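Local coordinates for protein C2 toxin component I (Clostridium botulinum, PDB 2J3X) that probably transfers ADP-ribose from NAD+ to actin, as the enzymatic component of a clostridial binary toxin, at residues 52-57 / 143-148; 87-92 / 184-189; 219-224 / 349-354; 362-367 / 418-423. The protein carries 2 engineered substitutions. One frame throughout, in Å; residues are numbered along the deposited sequence.

Contact 1 of 4, residues 52-57 / 143-148; sequences KIDNFS and KFSFIS. With GOL (glycerol), chain H.
Asp54 and Ser57, one helical turn apart, close over Ser145 and Phe146. The CB of Ser145 sits 3.3 Å from Asp54 O and is flanked by Ser57 OG. Beside it, Asp54 OD1 comes up in plane at the edge of the Phe146 ring, 3.5 Å from CD2, with the carboxylate turned 46° from the ring, so the oxygen faces the slightly positive C-H rim. Ile53 CG2 meets the same ring near its plane, and Ser57 CB approaches it obliquely. No direct hydrogen bond crosses the contact; instead a water donates to Asp54 OD2 and, at 2.7 Å, to Phe146 O. The hydroxyl of Ser57, held between its own backbone N and carbonyl carbon (chi1 77°), turns back to donate to Asp54 O at 2.8 Å. Ser145 OG likewise donates to Phe146 O. A glycerol, probably from the crystallisation liquor, extends this network: Phe144 N donates to its O3 at 2.8 Å, while its O2 accepts from Ser145 N and donates to Ser145 OG. Its O1 makes a weak hydrogen bond to Asn55 OD1 (3.4 Å), bridging the segments. Farther out, Gln189 NE2 bonds both Ser57 O and Phe144 O, tying the two chain segments together. Phe146 also packs on Ile85 and Leu89 of helix 77-90 and on Leu186 of strand 183-187, so the ring lies where helix 47-59, helix 77-90 and strand 183-187 meet.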
# COMPACT_ATOMS: atom_id res chain seq x y z
N LYS A 52 -2.81 11.91 13.25
CA LYS A 52 -3.71 12.58 12.32
C LYS A 52 -3.03 12.83 10.95
O LYS A 52 -3.62 12.58 9.86
CB LYS A 52 -4.20 13.89 12.94
CG LYS A 52 -5.15 14.70 12.04
CD LYS A 52 -4.54 15.98 11.51
CE LYS A 52 -5.07 17.16 12.30
NZ LYS A 52 -4.16 18.34 12.14
N ILE A 53 -1.82 13.39 11.01
CA ILE A 53 -1.07 13.70 9.79
C ILE A 53 -0.64 12.41 9.06
O ILE A 53 -0.69 12.36 7.81
CB ILE A 53 0.18 14.58 10.15
CG1 ILE A 53 -0.27 16.04 10.34
CG2 ILE A 53 1.27 14.53 9.09
CD1 ILE A 53 -0.94 16.73 9.01
N ASP A 54 -0.26 11.37 9.81
CA ASP A 54 0.10 10.10 9.16
C ASP A 54 -1.11 9.54 8.42
O ASP A 54 -1.00 9.09 7.29
CB ASP A 54 0.62 9.04 10.19
CG ASP A 54 2.13 9.22 10.52
OD1 ASP A 54 2.86 9.85 9.75
OD2 ASP A 54 2.60 8.68 11.55
N ASN A 55 -2.27 9.54 9.08
CA ASN A 55 -3.49 9.05 8.42
C ASN A 55 -3.85 9.89 7.21
O ASN A 55 -4.22 9.38 6.16
CB ASN A 55 -4.63 9.09 9.43
CG ASN A 55 -4.57 7.96 10.43
OD1 ASN A 55 -3.87 6.96 10.25
ND2 ASN A 55 -5.36 8.09 11.49
N PHE A 56 -3.72 11.20 7.34
CA PHE A 56 -3.99 12.12 6.23
C PHE A 56 -3.02 11.83 5.06
O PHE A 56 -3.42 11.87 3.89
CB PHE A 56 -3.90 13.58 6.72
CG PHE A 56 -4.39 14.58 5.70
CD1 PHE A 56 -5.75 14.84 5.54
CD2 PHE A 56 -3.49 15.19 4.84
CE1 PHE A 56 -6.21 15.76 4.57
CE2 PHE A 56 -3.94 16.09 3.86
CZ PHE A 56 -5.28 16.38 3.73
N SER A 57 -1.75 11.60 5.37
CA SER A 57 -0.76 11.33 4.32
C SER A 57 -1.08 10.05 3.55
O SER A 57 -0.74 9.91 2.36
CB SER A 57 0.69 11.31 4.89
OG SER A 57 0.97 10.07 5.60
N LYS A 143 3.99 0.68 4.15
CA LYS A 143 3.60 1.72 5.06
C LYS A 143 3.28 2.97 4.23
O LYS A 143 4.15 3.63 3.71
CB LYS A 143 4.76 2.02 6.05
CG LYS A 143 4.31 3.00 7.17
CD LYS A 143 3.59 2.27 8.32
CE LYS A 143 3.22 3.25 9.43
NZ LYS A 143 2.48 2.42 10.43
N PHE A 144 1.98 3.23 4.04
CA PHE A 144 1.60 4.35 3.18
C PHE A 144 2.00 5.71 3.72
O PHE A 144 2.36 6.60 2.94
CB PHE A 144 0.08 4.30 2.92
CG PHE A 144 -0.36 3.01 2.32
CD1 PHE A 144 0.03 2.62 1.01
CD2 PHE A 144 -1.20 2.16 3.06
CE1 PHE A 144 -0.44 1.39 0.46
CE2 PHE A 144 -1.66 0.94 2.53
CZ PHE A 144 -1.27 0.55 1.23
N SER A 145 2.00 5.86 5.04
CA SER A 145 2.33 7.13 5.68
C SER A 145 3.85 7.18 5.83
O SER A 145 4.54 6.28 5.39
CB SER A 145 1.69 7.25 7.07
OG SER A 145 2.20 6.20 7.93
N PHE A 146 4.34 8.27 6.42
CA PHE A 146 5.74 8.30 6.88
C PHE A 146 5.93 7.11 7.80
O PHE A 146 4.98 6.71 8.51
CB PHE A 146 5.97 9.57 7.67
CG PHE A 146 5.66 10.80 6.88
CD1 PHE A 146 6.51 11.20 5.82
CD2 PHE A 146 4.48 11.51 7.14
CE1 PHE A 146 6.23 12.36 5.05
CE2 PHE A 146 4.18 12.67 6.39
CZ PHE A 146 5.04 13.10 5.36
N ILE A 147 7.14 6.58 7.82
CA ILE A 147 7.47 5.44 8.67
C ILE A 147 8.40 5.95 9.77
O ILE A 147 9.20 6.89 9.55
CB ILE A 147 8.04 4.29 7.80
CG1 ILE A 147 8.10 2.96 8.53
CG2 ILE A 147 9.40 4.68 7.20
CD1 ILE A 147 8.61 1.80 7.63
N SER A 148 8.23 5.43 10.99
CA SER A 148 9.05 5.86 12.13
C SER A 148 9.98 4.72 12.48
O SER A 148 9.57 3.57 12.42
CB SER A 148 8.16 6.15 13.32
OG SER A 148 7.30 7.28 13.08
C1 GOL H . -2.02 4.06 7.86
O1 GOL H . -1.90 5.46 7.99
C2 GOL H . -1.01 3.65 6.82
O2 GOL H . 0.29 4.10 7.08
C3 GOL H . -0.82 2.17 6.84
O3 GOL H . 0.29 2.17 6.01
O HOH W 1 5.07 6.94 11.23

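Contact 2 of 4, residues 87-92 / 184-189; sequences EALLKN and SLLLNQ
The C-terminal part of helix 77-90 packs on strand 183-187 and the residues after it through Leu89, Leu186 and Asn188, a helix-on-sheet contact within the N-terminal ADP-ribosyltransferase-like part of the chain. Leu89 carries most of it and divides its two methyl groups between neighbouring pieces of backbone. Its CD2 presses on the carbonyl of Leu186, 3.3 Å from the O atom, and lies 4.3 Å from Leu186 CB. Its CD1 rests 4.0 Å from Leu187 C and 3.6 Å from Asn188 OD1. With CG opposite its own carbonyl carbon (chi1 -67°) and CD1 continuing the line of the chain (chi2 172°), the leucine reaches straight from helix to strand. Asn188 runs alongside Leu89 from the other direction, which brings OD1 close to Leu89 CB as well. The amide nitrogen of Asn188 is not spent on the helix: it is hydrogen-bonded to Asp173 OD2, and its only approach to segment 87-92 is a loose 4.4 Å from ND2 to Leu90 CD1. No hydrogen bond joins the segments; the contact is van der Waals packing of leucine methyls, largely on backbone and amide oxygens. Asn92 N bonds back to Leu89 O at 3.2 Å, and Asn92 ND2 goes on to Tyr174 O. Trp29 of helix 15-30 covers Leu89 and donates to Ala88 O, while strand 183-187 runs between strands 147-150 and 175-178, antiparallel to both.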
# COMPACT_ATOMS: atom_id res chain seq x y z
N GLU A 87 9.21 17.77 2.28
CA GLU A 87 10.29 18.67 1.87
C GLU A 87 11.41 18.74 2.91
O GLU A 87 12.60 18.72 2.53
CB GLU A 87 9.71 20.06 1.60
CG GLU A 87 10.67 21.09 1.08
CD GLU A 87 10.02 22.48 0.88
OE1 GLU A 87 8.78 22.61 1.00
OE2 GLU A 87 10.75 23.45 0.61
N ALA A 88 11.05 18.76 4.19
CA ALA A 88 12.07 18.76 5.27
C ALA A 88 12.90 17.46 5.22
O ALA A 88 14.14 17.46 5.35
CB ALA A 88 11.38 18.91 6.63
N LEU A 89 12.23 16.35 4.93
CA LEU A 89 12.96 15.06 4.88
C LEU A 89 13.98 15.01 3.72
O LEU A 89 15.03 14.40 3.84
CB LEU A 89 11.97 13.88 4.79
CG LEU A 89 11.12 13.68 6.05
CD1 LEU A 89 10.03 12.61 5.74
CD2 LEU A 89 12.00 13.13 7.17
N LEU A 90 13.64 15.63 2.58
CA LEU A 90 14.50 15.60 1.37
C LEU A 90 15.83 16.29 1.64
O LEU A 90 16.81 16.03 0.94
CB LEU A 90 13.78 16.32 0.20
CG LEU A 90 13.18 15.44 -0.88
CD1 LEU A 90 12.92 14.02 -0.41
CD2 LEU A 90 11.95 16.09 -1.52
N LYS A 91 15.84 17.15 2.65
CA LYS A 91 17.00 18.01 2.93
C LYS A 91 18.05 17.31 3.78
O LYS A 91 19.13 17.84 4.02
CB LYS A 91 16.52 19.29 3.62
CG LYS A 91 15.82 20.27 2.64
CD LYS A 91 15.19 21.46 3.36
CE LYS A 91 14.71 22.55 2.35
NZ LYS A 91 14.24 23.78 3.13
N ASN A 92 17.76 16.09 4.23
CA ASN A 92 18.57 15.48 5.27
C ASN A 92 18.79 14.01 4.99
O ASN A 92 17.84 13.26 4.96
CB ASN A 92 17.83 15.68 6.59
CG ASN A 92 18.73 15.68 7.79
OD1 ASN A 92 19.73 16.40 7.81
ND2 ASN A 92 18.34 14.96 8.83
N SER A 184 13.25 8.65 17.65
CA SER A 184 12.91 7.95 16.41
C SER A 184 13.40 8.71 15.18
O SER A 184 13.51 9.95 15.18
CB SER A 184 11.38 7.76 16.26
OG SER A 184 10.84 7.06 17.36
N LEU A 185 13.71 7.97 14.15
CA LEU A 185 13.87 8.62 12.83
C LEU A 185 12.48 8.69 12.19
O LEU A 185 11.62 7.86 12.47
CB LEU A 185 14.78 7.86 11.88
CG LEU A 185 16.16 7.40 12.41
CD1 LEU A 185 17.01 6.82 11.34
CD2 LEU A 185 16.87 8.60 13.10
N LEU A 186 12.31 9.65 11.30
CA LEU A 186 11.12 9.73 10.48
C LEU A 186 11.61 9.53 9.06
O LEU A 186 12.56 10.21 8.64
CB LEU A 186 10.49 11.14 10.64
CG LEU A 186 9.13 11.21 9.92
CD1 LEU A 186 8.12 10.28 10.56
CD2 LEU A 186 8.64 12.65 9.96
N LEU A 187 10.99 8.63 8.31
CA LEU A 187 11.42 8.39 6.92
C LEU A 187 10.23 8.65 5.98
O LEU A 187 9.10 8.78 6.45
CB LEU A 187 11.96 6.96 6.72
CG LEU A 187 12.89 6.42 7.79
CD1 LEU A 187 13.16 4.94 7.43
CD2 LEU A 187 14.19 7.19 7.81
N ASN A 188 10.52 8.76 4.68
CA ASN A 188 9.54 9.11 3.66
C ASN A 188 8.35 8.14 3.67
O ASN A 188 8.43 6.97 4.13
CB ASN A 188 10.22 8.99 2.28
CG ASN A 188 11.15 10.16 2.00
OD1 ASN A 188 10.97 11.22 2.59
ND2 ASN A 188 12.02 10.01 1.03
N GLN A 189 7.26 8.62 3.09
CA GLN A 189 6.10 7.79 2.87
C GLN A 189 6.44 6.67 1.87
O GLN A 189 7.31 6.82 0.99
CB GLN A 189 5.04 8.64 2.16
CG GLN A 189 4.47 9.78 3.01
CD GLN A 189 3.17 10.30 2.39
OE1 GLN A 189 3.08 11.48 2.09
NE2 GLN A 189 2.16 9.41 2.19

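Contact 3 of 4, residues 219-224 / 349-354; sequences LDFYNK and TSLKST. With SO4 (sulfate ion), chain M.
The Phe221 ring has Leu351 running alongside it, Leu351 CD1 approaching obliquely, 3.9 Å from CE2. The ring of the next residue, Tyr222, has Asp220 OD1 above one face, 3.5 Å from its plane and offset toward the rim. That same oxygen accepts from Tyr222 N, forming an Asx turn. Across the contact, Ser353 N donates to Tyr222 O at 2.8 Å, from 48° above the carbonyl plane. Two waters extend this link: one joins Phe221 N to Leu351 O, the other Asn223 O to Thr354 N. Ser353 OG, 3.3 Å from Asn223 CA, accepts from Thr354 OG1 and is also bonded to Leu61 O. Lys224 NZ binds a sulfate, probably from the crystallisation liquor, 2.8 Å from its O3; Lys72 and Arg86 also bind it. Ser350 OG accepts from Lys352 N, an ST turn, and is bonded to Glu387 O. Thr349 and Ser350 end the Ser-Thr-Ser sequence familiar from this toxin family, so the contact probably borders the NAD site. The direct polar link and both water bridges use main-chain atoms, so the join itself probably owes little to side-chain charge; the charge of Asp220 is paired with Arg366 instead.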
# COMPACT_ATOMS: atom_id res chain seq x y z
N LEU A 219 7.26 -0.76 -6.58
CA LEU A 219 6.95 0.29 -7.60
C LEU A 219 5.44 0.52 -7.59
O LEU A 219 4.66 -0.43 -7.73
CB LEU A 219 7.34 -0.21 -8.98
CG LEU A 219 7.18 0.81 -10.13
CD1 LEU A 219 7.91 2.12 -9.82
CD2 LEU A 219 7.68 0.16 -11.42
N ASP A 220 5.02 1.76 -7.36
CA ASP A 220 3.58 2.08 -7.14
C ASP A 220 3.46 3.59 -7.31
O ASP A 220 4.26 4.36 -6.69
CB ASP A 220 3.24 1.71 -5.69
CG ASP A 220 1.75 1.83 -5.33
OD1 ASP A 220 0.97 2.55 -6.02
OD2 ASP A 220 1.40 1.24 -4.28
N PHE A 221 2.50 4.04 -8.13
CA PHE A 221 2.36 5.47 -8.43
C PHE A 221 1.14 6.09 -7.75
O PHE A 221 0.90 7.32 -7.92
CB PHE A 221 2.21 5.64 -9.95
CG PHE A 221 3.42 5.05 -10.70
CD1 PHE A 221 4.65 5.72 -10.64
CD2 PHE A 221 3.31 3.83 -11.40
CE1 PHE A 221 5.77 5.15 -11.33
CE2 PHE A 221 4.41 3.26 -12.08
CZ PHE A 221 5.64 3.93 -12.02
N TYR A 222 0.48 5.30 -6.91
CA TYR A 222 -0.67 5.80 -6.08
C TYR A 222 -1.61 6.57 -7.01
O TYR A 222 -1.92 6.07 -8.11
CB TYR A 222 -0.21 6.61 -4.83
CG TYR A 222 0.75 5.77 -4.01
CD1 TYR A 222 0.31 4.67 -3.28
CD2 TYR A 222 2.11 6.07 -4.04
CE1 TYR A 222 1.22 3.90 -2.55
CE2 TYR A 222 3.05 5.28 -3.35
CZ TYR A 222 2.59 4.20 -2.63
OH TYR A 222 3.56 3.45 -1.96
N ASN A 223 -2.06 7.75 -6.60
CA ASN A 223 -3.03 8.52 -7.40
C ASN A 223 -2.42 9.24 -8.61
O ASN A 223 -3.14 9.63 -9.53
CB ASN A 223 -3.82 9.50 -6.51
CG ASN A 223 -2.95 10.54 -5.88
OD1 ASN A 223 -1.71 10.38 -5.81
ND2 ASN A 223 -3.59 11.59 -5.36
N LYS A 224 -1.07 9.32 -8.67
CA LYS A 224 -0.41 10.10 -9.74
C LYS A 224 -0.29 9.30 -11.03
O LYS A 224 -0.31 9.87 -12.12
CB LYS A 224 0.99 10.61 -9.28
CG LYS A 224 0.81 11.77 -8.29
CD LYS A 224 2.17 12.17 -7.66
CE LYS A 224 2.03 13.32 -6.63
NZ LYS A 224 3.27 13.46 -5.77
N THR A 349 -7.39 -2.49 -15.00
CA THR A 349 -6.77 -1.87 -13.82
C THR A 349 -6.16 -0.60 -14.36
O THR A 349 -6.09 -0.41 -15.58
CB THR A 349 -5.60 -2.76 -13.25
OG1 THR A 349 -4.51 -2.78 -14.20
CG2 THR A 349 -6.07 -4.19 -12.96
N SER A 350 -5.78 0.31 -13.47
CA SER A 350 -5.09 1.54 -13.91
C SER A 350 -3.87 1.76 -13.06
O SER A 350 -3.86 1.39 -11.86
CB SER A 350 -6.03 2.75 -13.73
OG SER A 350 -5.34 3.95 -14.11
N LEU A 351 -2.83 2.41 -13.61
CA LEU A 351 -1.79 2.84 -12.68
C LEU A 351 -2.19 3.97 -11.74
O LEU A 351 -1.49 4.27 -10.75
CB LEU A 351 -0.48 3.22 -13.48
CG LEU A 351 0.24 2.08 -14.20
CD1 LEU A 351 1.61 2.62 -14.69
CD2 LEU A 351 0.52 0.86 -13.27
N LYS A 352 -3.32 4.65 -12.04
CA LYS A 352 -3.84 5.66 -11.16
C LYS A 352 -4.76 5.06 -10.11
O LYS A 352 -5.72 4.34 -10.49
CB LYS A 352 -4.61 6.74 -11.96
CG LYS A 352 -3.72 7.59 -12.83
CD LYS A 352 -4.50 8.81 -13.34
CE LYS A 352 -5.33 8.42 -14.48
NZ LYS A 352 -5.75 9.62 -15.34
N SER A 353 -4.50 5.31 -8.82
CA SER A 353 -5.36 4.72 -7.78
C SER A 353 -6.78 5.27 -7.80
O SER A 353 -7.70 4.55 -7.35
CB SER A 353 -4.82 4.91 -6.36
OG SER A 353 -4.93 6.27 -5.95
N THR A 354 -6.97 6.52 -8.23
CA THR A 354 -8.26 7.17 -7.98
C THR A 354 -8.72 8.06 -9.14
O THR A 354 -8.85 9.27 -9.00
CB THR A 354 -8.20 8.00 -6.68
OG1 THR A 354 -7.62 7.17 -5.65
CG2 THR A 354 -9.68 8.39 -6.23
S SO4 M . 2.01 16.82 -3.83
O1 SO4 M . 1.37 16.99 -2.47
O2 SO4 M . 3.28 17.53 -3.75
O3 SO4 M . 2.31 15.41 -4.07
O4 SO4 M . 1.16 17.39 -4.88
O HOH W 2 0.56 2.55 -9.65
O HOH W 3 -5.73 8.89 -9.32

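Contact 4 of 4, residues 362-367 / 418-423; sequences RFIFRL and QVVIDA
Ile421 forms the main bump, lodged between two aromatic side chains of the other strand. Its CD1 lies at the edge of the Phe363 ring, 4.0 Å from Phe363 CB, and also over one face of the Phe365 ring, displaced toward the rim; its CG2 meets Phe365 CE1 at 3.7 Å. Before and after Ile421 along the strand the same face continues with Val419 and Ala423. Val419 CG2 nestles beside Phe363 CD2 at 3.7 Å, while at the far end Leu367 CD2 reaches over to within 4.1 Å of Ala423 CB. Strands 363-369 and 414-426 run parallel here as neighbours inside the five-stranded mixed sheet of the C-terminal ADP-ribosyltransferase-like part, 414-426 being its middle strand, joined by backbone bonds such as Ile421 N to Ile364 O. On the opposite face, Ile364 CD1 fits between Gln418 OE1, 3.5 Å away, and Val420 CG2. Gln418 lies nearly perpendicular to the isoleucine, its OE1 hydrogen-bonded to Arg300. Beyond, Arg366 runs out extended, with CG opposite its backbone N (chi1 177°), and its CD slides over Val420 CG1. This places NH1 2.8 Å from Asp422 OD1 in a salt bridge that meets the syn side of the carboxylate, though from out of its plane, with the two planar groups turned 60° apart. Water joins the pair again, between Arg366 O and Asp422 OD1. Arg366 NE is paired with Asp220, and Asp422 OD2 with Arg402; the Phe144 ring rests against this same arginine.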
# COMPACT_ATOMS: atom_id res chain seq x y z
N ARG A 362 -15.75 2.22 -2.83
CA ARG A 362 -15.05 2.09 -1.51
C ARG A 362 -14.00 0.98 -1.48
O ARG A 362 -13.20 0.90 -0.53
CB ARG A 362 -16.12 1.81 -0.42
CG ARG A 362 -17.09 2.97 -0.25
CD ARG A 362 -18.27 2.51 0.62
NE ARG A 362 -19.17 3.65 0.91
CZ ARG A 362 -20.12 4.10 0.09
NH1 ARG A 362 -20.33 3.56 -1.09
NH2 ARG A 362 -20.87 5.09 0.49
N PHE A 363 -14.04 0.07 -2.45
CA PHE A 363 -13.20 -1.14 -2.34
C PHE A 363 -12.05 -1.01 -3.35
O PHE A 363 -12.23 -1.20 -4.55
CB PHE A 363 -14.03 -2.42 -2.53
CG PHE A 363 -15.16 -2.53 -1.51
CD1 PHE A 363 -16.41 -1.94 -1.77
CD2 PHE A 363 -14.95 -3.18 -0.31
CE1 PHE A 363 -17.47 -2.01 -0.84
CE2 PHE A 363 -16.01 -3.28 0.67
CZ PHE A 363 -17.30 -2.68 0.38
N ILE A 364 -10.87 -0.64 -2.85
CA ILE A 364 -9.76 -0.28 -3.74
C ILE A 364 -8.81 -1.47 -3.80
O ILE A 364 -8.07 -1.69 -2.87
CB ILE A 364 -8.99 0.92 -3.17
CG1 ILE A 364 -9.90 2.12 -2.86
CG2 ILE A 364 -7.79 1.27 -4.11
CD1 ILE A 364 -9.35 3.05 -1.71
N PHE A 365 -8.82 -2.22 -4.90
CA PHE A 365 -7.86 -3.31 -5.06
C PHE A 365 -6.53 -2.72 -5.43
O PHE A 365 -6.43 -1.99 -6.43
CB PHE A 365 -8.25 -4.33 -6.08
CG PHE A 365 -9.26 -5.32 -5.55
CD1 PHE A 365 -8.86 -6.43 -4.83
CD2 PHE A 365 -10.62 -5.09 -5.73
CE1 PHE A 365 -9.81 -7.37 -4.34
CE2 PHE A 365 -11.57 -6.02 -5.24
CZ PHE A 365 -11.14 -7.15 -4.53
N ARG A 366 -5.54 -3.00 -4.57
CA ARG A 366 -4.15 -2.55 -4.80
C ARG A 366 -3.45 -3.86 -5.23
O ARG A 366 -3.02 -4.66 -4.42
CB ARG A 366 -3.61 -1.92 -3.48
CG ARG A 366 -2.10 -1.49 -3.65
CD ARG A 366 -1.67 -0.62 -2.51
NE ARG A 366 -0.24 -0.29 -2.66
CZ ARG A 366 0.75 -0.86 -1.96
NH1 ARG A 366 0.47 -1.76 -1.01
NH2 ARG A 366 2.05 -0.48 -2.20
N LEU A 367 -3.40 -4.09 -6.55
CA LEU A 367 -3.04 -5.40 -7.09
C LEU A 367 -1.55 -5.42 -7.38
O LEU A 367 -1.07 -4.57 -8.11
CB LEU A 367 -3.76 -5.65 -8.45
CG LEU A 367 -5.29 -5.62 -8.26
CD1 LEU A 367 -5.97 -5.69 -9.62
CD2 LEU A 367 -5.71 -6.79 -7.35
N GLN A 418 -13.01 4.16 3.15
CA GLN A 418 -12.75 3.19 2.09
C GLN A 418 -11.68 2.22 2.55
O GLN A 418 -11.11 2.39 3.61
CB GLN A 418 -12.26 3.89 0.81
CG GLN A 418 -13.18 5.09 0.41
CD GLN A 418 -12.99 5.55 -1.02
OE1 GLN A 418 -11.89 5.49 -1.57
NE2 GLN A 418 -14.05 6.10 -1.62
N VAL A 419 -11.45 1.18 1.75
CA VAL A 419 -10.45 0.16 2.19
C VAL A 419 -9.51 -0.09 1.04
O VAL A 419 -9.96 -0.33 -0.13
CB VAL A 419 -11.14 -1.16 2.66
CG1 VAL A 419 -11.85 -0.99 4.07
CG2 VAL A 419 -12.08 -1.76 1.53
N VAL A 420 -8.20 -0.16 1.37
CA VAL A 420 -7.20 -0.53 0.37
C VAL A 420 -6.88 -2.01 0.54
O VAL A 420 -6.39 -2.42 1.60
CB VAL A 420 -5.93 0.35 0.62
CG1 VAL A 420 -4.78 -0.05 -0.35
CG2 VAL A 420 -6.34 1.86 0.44
N ILE A 421 -7.18 -2.77 -0.51
CA ILE A 421 -7.16 -4.22 -0.44
C ILE A 421 -5.89 -4.69 -1.19
O ILE A 421 -5.85 -4.75 -2.43
CB ILE A 421 -8.44 -4.80 -1.09
CG1 ILE A 421 -9.70 -4.27 -0.33
CG2 ILE A 421 -8.39 -6.36 -1.04
CD1 ILE A 421 -11.01 -4.65 -1.08
N ASP A 422 -4.85 -5.04 -0.43
CA ASP A 422 -3.62 -5.54 -1.04
C ASP A 422 -3.84 -6.98 -1.46
O ASP A 422 -4.22 -7.83 -0.65
CB ASP A 422 -2.48 -5.54 0.03
CG ASP A 422 -1.89 -4.15 0.26
OD1 ASP A 422 -1.80 -3.39 -0.73
OD2 ASP A 422 -1.45 -3.86 1.38
N ALA A 423 -3.54 -7.28 -2.72
CA ALA A 423 -3.70 -8.63 -3.21
C ALA A 423 -2.56 -8.99 -4.16
O ALA A 423 -2.01 -8.13 -4.85
CB ALA A 423 -5.01 -8.84 -3.89
O HOH W 4 1.51 -4.18 0.81
O HOH W 5 -0.54 -5.10 -2.95

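In the fold
From the N terminus, contacts 1 and 2 cross: 52-57 and 87-92 come first, and their partners 143-148 and 184-189 follow in the same order. Two helices are thereby set on neighbouring strands of one sheet, and a backbone hydrogen bond from Leu187 N to Ile147 O joins the contacts directly. Contact 3 opens only after both have closed, and brings the loop behind strand 206-216 back to the end of strand 347-350, 125 residues later. Contact 4 follows in series, closing the shorter excursion from 362-367 to 418-423 within the second sheet. Asp220 and Arg366 join contacts 3 and 4, while Phe144 of contact 1 touches both, linking the N- and C-terminal parts.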